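Local structure of transcription regulator (Haloarcula marismortui ATCC 43049, 3CRJ) at residues A140-G145 and V154-V159; N90-E95 and Y136-V141; L164-G169 and E184-T189. The protein probably acts as a DNA-binding transcription regulator of the TetR family, most likely a repressor that binds cis-regulatory DNA. All coordinates share one frame; numbering follows the deposited sequence.

Contact 1 (A140-G145 and V154-V159); sequences AVINHG and VDAEHV
This is an apolar, partly buried helix-to-helix contact in which Ile142 and Asn143, near the end of helix 121-148, meet Ala156 and Val159 in the first turn of helix 156-176. The backbones are closest at Ile142 and Ala156, whose CA atoms are 6.6 Å apart, and no hydrogen bond crosses between the segments. Ile142 serves both partners with separate branches. With CG1 beside the backbone N (chi1 -69°), its CG2 falls anti to that N and faces Ala156 CB at 4.2 Å, while the other branch extends through chi2 (174°) and brings CD1 to 3.9 Å from Val159 CG1. The Ile142 and Val159 side chains cross obliquely. At the margin, Asn143 OD1 rests 3.6 Å from Ala156 CB, so a small methyl meets both a branched apolar chain and an amide oxygen.

The start of the second helix is defined by Asp155 at its N-cap. Asp155 OD1 accepts from His158 N at 3.1 Å, and this donor comes from above the carboxylate plane, 66° out of it. The cap marks the start of the helix whose first turn carries Ala156 and Val159. Further round that turn, Val159 also packs on Tyr193 and Met197 of helix 181-198, and His158 NE2 is hydrogen-bonded to Glu192 of the second subunit. A backbone hydrogen bond between Gly145 and Phe151 ties the first helix to the connection that follows it. Two consecutive helices joined by a short link and packed through small and branched side chains beside a capped N-terminus are in keeping with the all-helical C-terminal domain of TetR regulators.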
loop_
_atom_site.group_PDB
_atom_site.type_symbol
_atom_site.label_atom_id
_atom_site.label_comp_id
_atom_site.label_asym_id
_atom_site.label_seq_id
_atom_site.Cartn_x
_atom_site.Cartn_y
_atom_site.Cartn_z
ATOM N N ALA A 140 -10.321 18.933 -7.741
ATOM C CA ALA A 140 -10.421 20.197 -8.471
ATOM C C ALA A 140 -10.638 20.039 -9.963
ATOM O O ALA A 140 -11.376 20.801 -10.536
ATOM C CB ALA A 140 -9.210 21.096 -8.207
ATOM N N VAL A 141 -10.020 19.054 -10.604
ATOM C CA VAL A 141 -10.202 18.965 -12.045
ATOM C C VAL A 141 -11.533 18.276 -12.324
ATOM O O VAL A 141 -12.261 18.655 -13.254
ATOM C CB VAL A 141 -9.003 18.357 -12.790
ATOM C CG1 VAL A 141 -8.665 16.985 -12.256
ATOM C CG2 VAL A 141 -9.283 18.307 -14.289
ATOM N N ILE A 142 -11.877 17.321 -11.461
ATOM C CA ILE A 142 -13.186 16.673 -11.529
ATOM C C ILE A 142 -14.309 17.679 -11.346
ATOM O O ILE A 142 -15.355 17.618 -12.024
ATOM C CB ILE A 142 -13.327 15.524 -10.504
ATOM C CG1 ILE A 142 -12.405 14.356 -10.900
ATOM C CG2 ILE A 142 -14.801 15.079 -10.415
ATOM C CD1 ILE A 142 -12.353 13.213 -9.885
ATOM N N ASN A 143 -14.108 18.624 -10.439
ATOM C CA ASN A 143 -15.142 19.623 -10.241
ATOM C C ASN A 143 -15.249 20.520 -11.450
ATOM O O ASN A 143 -16.349 20.828 -11.881
ATOM C CB ASN A 143 -14.926 20.408 -8.947
ATOM C CG ASN A 143 -15.584 19.739 -7.742
ATOM O OD1 ASN A 143 -16.630 19.102 -7.872
ATOM N ND2 ASN A 143 -14.975 19.881 -6.565
ATOM N N HIS A 144 -14.110 20.926 -12.003
ATOM C CA HIS A 144 -14.080 21.806 -13.177
ATOM C C HIS A 144 -14.860 21.241 -14.379
ATOM O O HIS A 144 -15.650 21.959 -15.012
ATOM C CB HIS A 144 -12.632 22.094 -13.569
ATOM C CG HIS A 144 -12.486 23.019 -14.733
ATOM N ND1 HIS A 144 -13.042 24.281 -14.762
ATOM C CD2 HIS A 144 -11.814 22.882 -15.898
ATOM C CE1 HIS A 144 -12.728 24.878 -15.896
ATOM N NE2 HIS A 144 -11.980 24.053 -16.603
ATOM N N GLY A 145 -14.626 19.957 -14.668
ATOM C CA GLY A 145 -15.290 19.268 -15.743
ATOM C C GLY A 145 -16.773 19.109 -15.506
ATOM O O GLY A 145 -17.565 19.234 -16.442
ATOM N N VAL A 154 -21.390 13.915 -10.328
ATOM C CA VAL A 154 -21.264 12.762 -9.438
ATOM C C VAL A 154 -20.591 13.189 -8.136
ATOM O O VAL A 154 -20.132 14.331 -8.026
ATOM C CB VAL A 154 -20.447 11.639 -10.137
ATOM C CG1 VAL A 154 -18.990 11.968 -10.091
ATOM C CG2 VAL A 154 -20.762 10.244 -9.520
ATOM N N ASP A 155 -20.547 12.290 -7.152
ATOM C CA ASP A 155 -19.961 12.581 -5.835
ATOM C C ASP A 155 -18.455 12.691 -5.979
ATOM O O ASP A 155 -17.746 11.695 -5.964
ATOM C CB ASP A 155 -20.360 11.498 -4.826
ATOM C CG ASP A 155 -19.658 11.636 -3.477
ATOM O OD1 ASP A 155 -18.736 12.458 -3.318
ATOM O OD2 ASP A 155 -20.024 10.876 -2.561
ATOM N N ALA A 156 -17.988 13.922 -6.136
ATOM C CA ALA A 156 -16.584 14.223 -6.427
ATOM C C ALA A 156 -15.681 13.698 -5.347
ATOM O O ALA A 156 -14.656 13.117 -5.660
ATOM C CB ALA A 156 -16.368 15.711 -6.607
ATOM N N GLU A 157 -16.057 13.866 -4.080
ATOM C CA GLU A 157 -15.190 13.374 -3.012
ATOM C C GLU A 157 -14.940 11.880 -3.147
ATOM O O GLU A 157 -13.829 11.427 -2.947
ATOM C CB GLU A 157 -15.701 13.733 -1.614
ATOM C CG GLU A 157 -14.938 14.917 -0.955
ATOM C CD GLU A 157 -13.419 14.664 -0.707
ATOM O OE1 GLU A 157 -12.990 13.495 -0.496
ATOM O OE2 GLU A 157 -12.640 15.650 -0.701
ATOM N N HIS A 158 -15.974 11.137 -3.519
ATOM C CA HIS A 158 -15.883 9.702 -3.593
ATOM C C HIS A 158 -15.207 9.199 -4.849
ATOM O O HIS A 158 -14.474 8.224 -4.817
ATOM C CB HIS A 158 -17.230 9.025 -3.480
ATOM C CG HIS A 158 -17.126 7.563 -3.708
ATOM N ND1 HIS A 158 -16.717 6.700 -2.722
ATOM C CD2 HIS A 158 -17.260 6.824 -4.837
ATOM C CE1 HIS A 158 -16.640 5.478 -3.224
ATOM N NE2 HIS A 158 -16.959 5.528 -4.507
ATOM N N VAL A 159 -15.475 9.834 -5.972
ATOM C CA VAL A 159 -14.661 9.525 -7.136
ATOM C C VAL A 159 -13.175 9.758 -6.850
ATOM O O VAL A 159 -12.350 8.893 -7.163
ATOM C CB VAL A 159 -15.161 10.216 -8.438
ATOM C CG1 VAL A 159 -14.277 9.871 -9.596
ATOM C CG2 VAL A 159 -16.549 9.758 -8.742
#

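Contact 2 (N90-E95 and Y136-V141); sequences NLLLDE and YMLKAV
The shortest polar bond here, Asp94 N to Asn90 O at 2.7 Å, is a backbone bond inside one helix; nothing polar joins Leu92 to Met137, Leu138 and Val141, the residues it touches on helix 121-148. The short helical segments run nearly antiparallel, at 158°, with axes 10.7 Å apart at closest approach. Leu92 projects from helix 85-97 toward helix 121-148. Its CG, CB and CD2 all lie within 4 Å of Met137 CE, CG being the nearest, and the selenomethionine and the leucine reach toward each other tip to tip. Met137 CG sits between its backbone N and carbonyl carbon (chi1 67°), and the chain then bends at chi3 to bring CE over. Leu92 CB also meets Leu138 CD2 at 4.3 Å, while Leu92 CD2 lies 4.2 Å from Val141 CG1 and 3.7 Å from Met137 O. An alanine at Leu92 would remove CG and both methyls, and would probably strip Met137 CE of its closest neighbour across the contact and Val141 CG1 of the methyl it meets here. Met137 also packs on Phe73 and Ile77 of helix 58-78. With all four touching residues buried, no polar side-chain group and no hydrogen bond across, cohesion comes from hydrophobic packing.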
loop_
_atom_site.group_PDB
_atom_site.type_symbol
_atom_site.label_atom_id
_atom_site.label_comp_id
_atom_site.label_asym_id
_atom_site.label_seq_id
_atom_site.Cartn_x
_atom_site.Cartn_y
_atom_site.Cartn_z
ATOM N N ASN A 90 -6.112 13.292 -17.088
ATOM C CA ASN A 90 -5.149 12.343 -17.635
ATOM C C ASN A 90 -3.708 12.660 -17.272
ATOM O O ASN A 90 -2.972 11.789 -16.809
ATOM C CB ASN A 90 -5.328 12.188 -19.145
ATOM C CG ASN A 90 -6.472 11.272 -19.485
ATOM O OD1 ASN A 90 -6.617 10.216 -18.887
ATOM N ND2 ASN A 90 -7.296 11.674 -20.434
ATOM N N LEU A 91 -3.323 13.914 -17.475
ATOM C CA LEU A 91 -1.984 14.384 -17.206
ATOM C C LEU A 91 -1.631 14.226 -15.741
ATOM O O LEU A 91 -0.504 13.890 -15.406
ATOM C CB LEU A 91 -1.870 15.837 -17.636
ATOM C CG LEU A 91 -1.296 16.109 -19.036
ATOM C CD1 LEU A 91 -1.583 15.003 -20.057
ATOM C CD2 LEU A 91 -1.736 17.502 -19.569
ATOM N N LEU A 92 -2.598 14.452 -14.861
ATOM C CA LEU A 92 -2.355 14.212 -13.436
ATOM C C LEU A 92 -2.167 12.731 -13.172
ATOM O O LEU A 92 -1.201 12.338 -12.522
ATOM C CB LEU A 92 -3.473 14.777 -12.576
ATOM C CG LEU A 92 -3.207 16.207 -12.140
ATOM C CD1 LEU A 92 -2.513 16.995 -13.224
ATOM C CD2 LEU A 92 -4.498 16.877 -11.727
ATOM N N LEU A 93 -3.075 11.912 -13.702
ATOM C CA LEU A 93 -2.937 10.483 -13.563
ATOM C C LEU A 93 -1.619 9.990 -14.115
ATOM O O LEU A 93 -0.991 9.141 -13.487
ATOM C CB LEU A 93 -4.093 9.740 -14.210
ATOM C CG LEU A 93 -5.376 10.006 -13.445
ATOM C CD1 LEU A 93 -6.577 9.474 -14.246
ATOM C CD2 LEU A 93 -5.271 9.431 -12.000
ATOM N N ASP A 94 -1.203 10.507 -15.272
ATOM C CA ASP A 94 0.102 10.153 -15.812
ATOM C C ASP A 94 1.180 10.505 -14.820
ATOM O O ASP A 94 2.023 9.681 -14.502
ATOM C CB ASP A 94 0.371 10.856 -17.112
ATOM C CG ASP A 94 -0.496 10.354 -18.220
ATOM O OD1 ASP A 94 -1.282 9.395 -18.001
ATOM O OD2 ASP A 94 -0.402 10.949 -19.318
ATOM N N GLU A 95 1.115 11.715 -14.294
ATOM C CA GLU A 95 2.084 12.173 -13.322
ATOM C C GLU A 95 2.195 11.240 -12.111
ATOM O O GLU A 95 3.295 10.957 -11.637
ATOM C CB GLU A 95 1.747 13.583 -12.885
ATOM C CG GLU A 95 2.962 14.399 -12.637
ATOM C CD GLU A 95 3.827 14.558 -13.879
ATOM O OE1 GLU A 95 5.064 14.377 -13.757
ATOM O OE2 GLU A 95 3.273 14.857 -14.973
ATOM N N TYR A 136 -6.795 17.307 -3.299
ATOM C CA TYR A 136 -7.165 18.635 -3.754
ATOM C C TYR A 136 -7.024 18.769 -5.269
ATOM O O TYR A 136 -7.946 19.205 -5.929
ATOM C CB TYR A 136 -6.386 19.735 -3.030
ATOM C CG TYR A 136 -6.702 21.158 -3.509
ATOM C CD1 TYR A 136 -7.544 22.000 -2.785
ATOM C CD2 TYR A 136 -6.140 21.661 -4.689
ATOM C CE1 TYR A 136 -7.816 23.310 -3.232
ATOM C CE2 TYR A 136 -6.406 22.946 -5.150
ATOM C CZ TYR A 136 -7.238 23.779 -4.427
ATOM O OH TYR A 136 -7.483 25.074 -4.911
HETATM N N MSE A 137 -5.891 18.401 -5.838
HETATM C CA MSE A 137 -5.715 18.612 -7.273
HETATM C C MSE A 137 -6.574 17.688 -8.139
HETATM O O MSE A 137 -6.946 18.052 -9.246
HETATM C CB MSE A 137 -4.258 18.491 -7.667
HETATM C CG MSE A 137 -3.753 17.108 -7.500
HETATM SE SE MSE A 137 -2.019 16.878 -8.276
HETATM C CE MSE A 137 -2.419 15.158 -9.048
ATOM N N LEU A 138 -6.902 16.512 -7.629
ATOM C CA LEU A 138 -7.768 15.590 -8.353
ATOM C C LEU A 138 -9.244 15.979 -8.286
ATOM O O LEU A 138 -9.908 16.090 -9.320
ATOM C CB LEU A 138 -7.579 14.173 -7.827
ATOM C CG LEU A 138 -6.370 13.442 -8.417
ATOM C CD1 LEU A 138 -6.279 12.062 -7.789
ATOM C CD2 LEU A 138 -6.468 13.355 -9.914
ATOM N N LYS A 139 -9.758 16.200 -7.078
ATOM C CA LYS A 139 -11.090 16.759 -6.930
ATOM C C LYS A 139 -11.325 18.062 -7.712
ATOM O O LYS A 139 -12.394 18.249 -8.306
ATOM C CB LYS A 139 -11.407 16.985 -5.478
ATOM C CG LYS A 139 -12.885 17.086 -5.213
ATOM C CD LYS A 139 -13.158 16.822 -3.758
ATOM C CE LYS A 139 -12.628 17.955 -2.870
ATOM N NZ LYS A 139 -13.341 19.217 -3.106
ATOM N N ALA A 140 -10.321 18.933 -7.741
ATOM C CA ALA A 140 -10.421 20.197 -8.471
ATOM C C ALA A 140 -10.638 20.039 -9.963
ATOM O O ALA A 140 -11.376 20.801 -10.536
ATOM C CB ALA A 140 -9.210 21.096 -8.207
ATOM N N VAL A 141 -10.020 19.054 -10.604
ATOM C CA VAL A 141 -10.202 18.965 -12.045
ATOM C C VAL A 141 -11.533 18.276 -12.324
ATOM O O VAL A 141 -12.261 18.655 -13.254
ATOM C CB VAL A 141 -9.003 18.357 -12.790
ATOM C CG1 VAL A 141 -8.665 16.985 -12.256
ATOM C CG2 VAL A 141 -9.283 18.307 -14.289
#

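Contact 3 (L164-G169 and E184-T189); sequences LTIIDG and ETARQT
Neither Ile166 nor its partners Ala186 and Thr189 carries a flat side-chain group, so no ring or amide stacks here; the planar group that takes part is the Ala186 peptide, whose O lies 3.6 Å from Ile166 CG2. The same methyl is 4.1 Å from Ala186 CB. Ile166 CG1 stands beside the backbone N (chi1 -66°) and carries CD1 to 3.9 Å from Thr189 CG2, with CG1 itself 4.0 Å from that methyl. Isoleucine thus divides its branches between two residues one helical turn apart on helix 181-198. The backbones come near enough for this, the CA atoms of Ile166 and Ala186 being 6.4 Å apart. Thr189 turns its methyl to Ile166: with OG1 beside the backbone N (chi1 -59°), CG2 falls anti to that N, and OG1 is hydrogen-bonded to Ser162 OG of the second subunit.

The other subunit also meets the first segment, where Asp168 forms a salt bridge with Arg173 of that chain. Close packing of the last two helices, with polar links from both of them to the partner chain, is the arrangement expected of the four-helix dimer interface of TetR-family proteins.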
loop_
_atom_site.group_PDB
_atom_site.type_symbol
_atom_site.label_atom_id
_atom_site.label_comp_id
_atom_site.label_asym_id
_atom_site.label_seq_id
_atom_site.Cartn_x
_atom_site.Cartn_y
_atom_site.Cartn_z
ATOM N N LEU A 164 -7.697 7.595 -5.424
ATOM C CA LEU A 164 -6.615 7.610 -4.432
ATOM C C LEU A 164 -6.258 6.193 -4.051
ATOM O O LEU A 164 -5.082 5.888 -3.818
ATOM C CB LEU A 164 -7.018 8.383 -3.173
ATOM C CG LEU A 164 -6.530 9.816 -2.956
ATOM C CD1 LEU A 164 -6.145 10.521 -4.268
ATOM C CD2 LEU A 164 -7.604 10.617 -2.180
ATOM N N THR A 165 -7.284 5.345 -3.979
ATOM C CA THR A 165 -7.094 3.970 -3.586
ATOM C C THR A 165 -6.321 3.219 -4.658
ATOM O O THR A 165 -5.313 2.566 -4.366
ATOM C CB THR A 165 -8.418 3.277 -3.263
ATOM O OG1 THR A 165 -9.092 4.013 -2.231
ATOM C CG2 THR A 165 -8.148 1.854 -2.790
ATOM N N ILE A 166 -6.779 3.348 -5.897
ATOM C CA ILE A 166 -6.070 2.800 -7.057
ATOM C C ILE A 166 -4.611 3.235 -6.971
ATOM O O ILE A 166 -3.734 2.385 -6.953
ATOM C CB ILE A 166 -6.772 3.183 -8.408
ATOM C CG1 ILE A 166 -8.142 2.520 -8.473
ATOM C CG2 ILE A 166 -5.925 2.821 -9.628
ATOM C CD1 ILE A 166 -9.114 3.219 -9.382
ATOM N N ILE A 167 -4.344 4.534 -6.846
ATOM C CA ILE A 167 -2.958 5.001 -6.755
ATOM C C ILE A 167 -2.176 4.263 -5.661
ATOM O O ILE A 167 -1.107 3.685 -5.923
ATOM C CB ILE A 167 -2.848 6.492 -6.466
ATOM C CG1 ILE A 167 -3.683 7.316 -7.450
ATOM C CG2 ILE A 167 -1.346 6.938 -6.462
ATOM C CD1 ILE A 167 -3.309 7.069 -8.839
ATOM N N ASP A 168 -2.697 4.270 -4.440
ATOM C CA ASP A 168 -1.986 3.607 -3.362
ATOM C C ASP A 168 -1.908 2.100 -3.540
ATOM O O ASP A 168 -0.965 1.492 -3.054
ATOM C CB ASP A 168 -2.513 4.000 -1.982
ATOM C CG ASP A 168 -2.068 5.412 -1.581
ATOM O OD1 ASP A 168 -0.898 5.798 -1.860
ATOM O OD2 ASP A 168 -2.889 6.157 -0.999
ATOM N N GLY A 169 -2.879 1.506 -4.237
ATOM C CA GLY A 169 -2.813 0.090 -4.545
ATOM C C GLY A 169 -1.584 -0.224 -5.372
ATOM O O GLY A 169 -0.786 -1.116 -5.036
ATOM N N GLU A 184 1.449 0.361 -14.358
ATOM C CA GLU A 184 0.990 0.509 -15.727
ATOM C C GLU A 184 -0.430 -0.069 -15.835
ATOM O O GLU A 184 -1.305 0.549 -16.466
ATOM C CB GLU A 184 1.972 -0.117 -16.717
ATOM C CG GLU A 184 1.623 0.017 -18.203
ATOM C CD GLU A 184 1.679 1.476 -18.741
ATOM O OE1 GLU A 184 0.677 2.240 -18.592
ATOM O OE2 GLU A 184 2.725 1.843 -19.353
ATOM N N THR A 185 -0.686 -1.199 -15.171
ATOM C CA THR A 185 -2.056 -1.723 -15.131
ATOM C C THR A 185 -2.980 -0.802 -14.319
ATOM O O THR A 185 -4.143 -0.560 -14.724
ATOM C CB THR A 185 -2.183 -3.164 -14.583
ATOM O OG1 THR A 185 -2.292 -3.109 -13.162
ATOM C CG2 THR A 185 -1.008 -4.082 -14.999
ATOM N N ALA A 186 -2.486 -0.298 -13.188
ATOM C CA ALA A 186 -3.269 0.655 -12.379
ATOM C C ALA A 186 -3.621 1.937 -13.132
ATOM O O ALA A 186 -4.703 2.488 -12.955
ATOM C CB ALA A 186 -2.576 0.987 -11.072
ATOM N N ARG A 187 -2.712 2.397 -13.982
ATOM C CA ARG A 187 -3.004 3.524 -14.845
ATOM C C ARG A 187 -4.242 3.228 -15.653
ATOM O O ARG A 187 -5.095 4.109 -15.791
ATOM C CB ARG A 187 -1.810 3.847 -15.766
ATOM C CG ARG A 187 -1.962 5.128 -16.566
ATOM C CD ARG A 187 -2.498 6.291 -15.679
ATOM N NE ARG A 187 -2.884 7.480 -16.452
ATOM C CZ ARG A 187 -4.099 7.706 -16.955
ATOM N NH1 ARG A 187 -5.081 6.820 -16.783
ATOM N NH2 ARG A 187 -4.332 8.821 -17.643
ATOM N N GLN A 188 -4.357 2.005 -16.173
ATOM C CA GLN A 188 -5.519 1.589 -16.980
ATOM C C GLN A 188 -6.784 1.451 -16.139
ATOM O O GLN A 188 -7.890 1.859 -16.569
ATOM C CB GLN A 188 -5.269 0.268 -17.694
ATOM C CG GLN A 188 -6.417 -0.056 -18.638
ATOM C CD GLN A 188 -6.219 -1.337 -19.429
ATOM O OE1 GLN A 188 -5.131 -1.599 -19.930
ATOM N NE2 GLN A 188 -7.275 -2.136 -19.547
ATOM N N THR A 189 -6.620 0.869 -14.943
ATOM C CA THR A 189 -7.701 0.825 -13.971
ATOM C C THR A 189 -8.214 2.248 -13.702
ATOM O O THR A 189 -9.422 2.518 -13.854
ATOM C CB THR A 189 -7.227 0.184 -12.689
ATOM O OG1 THR A 189 -6.771 -1.137 -12.978
ATOM C CG2 THR A 189 -8.349 0.120 -11.662
#

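How the contacts relate
Contact 1 is the outlying one, centred 21 Å from the middle of the chain and partly buried, whereas contacts 2 and 3 lie 13 and 14 Å from that centre and are buried. Contacts 1 and 2 share Ala140 and Val141 on helix 121-148; contacts 1 and 3 both use helix 156-176. All three pack apolar groups across their segments, but their surroundings differ: contact 2 meets no other chain, while contacts 1 and 3 border the second subunit. Polar chemistry appears between contacts 2 and 3, where Arg187 NE forms a salt bridge with Asp94 OD1 at 2.9 Å, and Leu138 packs on Leu164 between the same two contacts.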